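Side-chain contact in CDP-glucose-4,6-dehydratase (Yersinia pseudotuberculosis, PDB 1RKX), which probably converts CDP-D-glucose into its 4-keto-6-deoxy derivative by removing water, with bound NAD as cofactor: residues 242-245 with 246-250. Numbering follows the deposited sequence.
Sequences YLLL and AQKLY
The carbonyl oxygen Leu243 O takes two donors: the amide Gln247 N at 3.0 Å, a regular alpha-helical i to i+4 bond, and a water that reaches it by a weak bond. Both residues belong to helix 236-251, which packs against the parallel sheet of a Rossmann-type fold. The same water donates to Gln247 OE1 at a short 2.5 Å, linking the side-chain amide to the backbone one turn back. With chi1 at -158° Gln247 CG lies roughly opposite the backbone N, and the chain runs on extended, which carries OE1 to this water; a weak bond from Asn3 N also reaches OE1. The shortest backbone bond across the turn joins Leu249 N to Leu245 O at 2.8 Å, and Leu249 CG passes 3.3 Å from the same Leu245 O. Leu245 and Leu249 run at a slant to each other, Leu245 CG meeting Leu249 CD1 at 3.8 Å. Beyond them Leu245 rests on Ala189 and Val191 of strand 187-192, while Leu249 spans from Ala187 to Ala126 and Val128 on the neighbouring strand. Leu243 packs instead on Leu25, Trp28 and Leu29, so the turn touches helix 20-31 as well as the sheet. Nearer the cofactor, Tyr242 OH hydrogen-bonds NZ of Lys21, an NAD-binding residue, and the Tyr242 side chain lies about 6 Å from the bound NAD. On the partly exposed side Leu244 and Lys248 lie alongside each other, pointing the same way. The lysine chain stays extended through CD and CE, then bends at its last torsion (chi4 60°); this turns the ammonium group toward the leucine branch while Leu314 O accepts a hydrogen bond from it. Lys248 NZ thereby comes to 3.4 Å from the methyl carbon Leu244 CD1.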
loop_
_atom_site.group_PDB
_atom_site.type_symbol
_atom_site.label_atom_id
_atom_site.label_comp_id
_atom_site.label_asym_id
_atom_site.label_seq_id
_atom_site.Cartn_x
_atom_site.Cartn_y
_atom_site.Cartn_z
ATOM N N TYR C 242 -24.271 -2.987 -14.670
ATOM C CA TYR C 242 -24.710 -4.201 -13.971
ATOM C C TYR C 242 -25.189 -5.244 -14.985
ATOM O O TYR C 242 -24.888 -6.427 -14.862
ATOM C CB TYR C 242 -25.873 -3.896 -13.017
ATOM C CG TYR C 242 -25.588 -2.901 -11.906
ATOM C CD1 TYR C 242 -26.613 -2.477 -11.059
ATOM C CD2 TYR C 242 -24.312 -2.366 -11.717
ATOM C CE1 TYR C 242 -26.380 -1.544 -10.051
ATOM C CE2 TYR C 242 -24.070 -1.421 -10.706
ATOM C CZ TYR C 242 -25.104 -1.017 -9.884
ATOM O OH TYR C 242 -24.878 -0.071 -8.908
ATOM N N LEU C 243 -25.949 -4.793 -15.980
ATOM C CA LEU C 243 -26.480 -5.691 -17.008
ATOM C C LEU C 243 -25.354 -6.272 -17.851
ATOM O O LEU C 243 -25.329 -7.471 -18.126
ATOM C CB LEU C 243 -27.479 -4.947 -17.902
ATOM C CG LEU C 243 -28.795 -4.501 -17.250
ATOM C CD1 LEU C 243 -29.513 -3.507 -18.156
ATOM C CD2 LEU C 243 -29.674 -5.715 -16.971
ATOM N N LEU C 244 -24.417 -5.417 -18.257
ATOM C CA LEU C 244 -23.278 -5.854 -19.056
ATOM C C LEU C 244 -22.475 -6.897 -18.290
ATOM O O LEU C 244 -22.067 -7.919 -18.846
ATOM C CB LEU C 244 -22.386 -4.654 -19.388
ATOM C CG LEU C 244 -21.124 -4.938 -20.199
ATOM C CD1 LEU C 244 -21.507 -5.513 -21.564
ATOM C CD2 LEU C 244 -20.332 -3.644 -20.366
ATOM N N LEU C 245 -22.242 -6.636 -17.009
ATOM C CA LEU C 245 -21.497 -7.564 -16.169
ATOM C C LEU C 245 -22.236 -8.893 -16.030
ATOM O O LEU C 245 -21.624 -9.956 -16.103
ATOM C CB LEU C 245 -21.273 -6.962 -14.776
ATOM C CG LEU C 245 -20.605 -7.872 -13.740
ATOM C CD1 LEU C 245 -19.221 -8.279 -14.211
ATOM C CD2 LEU C 245 -20.527 -7.142 -12.400
ATOM N N ALA C 246 -23.549 -8.826 -15.819
ATOM C CA ALA C 246 -24.353 -10.034 -15.667
ATOM C C ALA C 246 -24.212 -10.927 -16.893
ATOM O O ALA C 246 -24.055 -12.144 -16.778
ATOM C CB ALA C 246 -25.816 -9.667 -15.462
ATOM N N GLN C 247 -24.277 -10.314 -18.068
ATOM C CA GLN C 247 -24.169 -11.073 -19.303
ATOM C C GLN C 247 -22.821 -11.778 -19.374
ATOM O O GLN C 247 -22.748 -12.955 -19.719
ATOM C CB GLN C 247 -24.343 -10.153 -20.515
ATOM C CG GLN C 247 -24.766 -10.905 -21.762
ATOM C CD GLN C 247 -24.819 -10.025 -22.989
ATOM O OE1 GLN C 247 -25.205 -8.854 -22.914
ATOM N NE2 GLN C 247 -24.448 -10.588 -24.135
ATOM N N LYS C 248 -21.755 -11.062 -19.030
ATOM C CA LYS C 248 -20.423 -11.643 -19.068
ATOM C C LYS C 248 -20.240 -12.749 -18.037
ATOM O O LYS C 248 -19.612 -13.762 -18.325
ATOM C CB LYS C 248 -19.358 -10.559 -18.888
ATOM C CG LYS C 248 -19.149 -9.721 -20.137
ATOM C CD LYS C 248 -17.926 -8.837 -20.018
ATOM C CE LYS C 248 -17.577 -8.193 -21.352
ATOM N NZ LYS C 248 -18.678 -7.339 -21.873
ATOM N N LEU C 249 -20.781 -12.555 -16.838
ATOM C CA LEU C 249 -20.687 -13.576 -15.797
ATOM C C LEU C 249 -21.396 -14.839 -16.283
ATOM O O LEU C 249 -20.936 -15.957 -16.053
ATOM C CB LEU C 249 -21.356 -13.088 -14.507
ATOM C CG LEU C 249 -20.621 -12.014 -13.699
ATOM C CD1 LEU C 249 -21.577 -11.397 -12.682
ATOM C CD2 LEU C 249 -19.408 -12.622 -13.022
ATOM N N TYR C 250 -22.523 -14.643 -16.957
ATOM C CA TYR C 250 -23.319 -15.754 -17.464
ATOM C C TYR C 250 -22.601 -16.517 -18.574
ATOM O O TYR C 250 -22.408 -17.732 -18.483
ATOM C CB TYR C 250 -24.658 -15.231 -17.995
ATOM C CG TYR C 250 -25.649 -16.314 -18.374
ATOM C CD1 TYR C 250 -26.716 -16.632 -17.537
ATOM C CD2 TYR C 250 -25.516 -17.026 -19.569
ATOM C CE1 TYR C 250 -27.629 -17.627 -17.874
ATOM C CE2 TYR C 250 -26.422 -18.030 -19.915
ATOM C CZ TYR C 250 -27.476 -18.324 -19.065
ATOM O OH TYR C 250 -28.374 -19.314 -19.401
HETATM O O HOH W 1 -26.310 -7.397 -21.219
#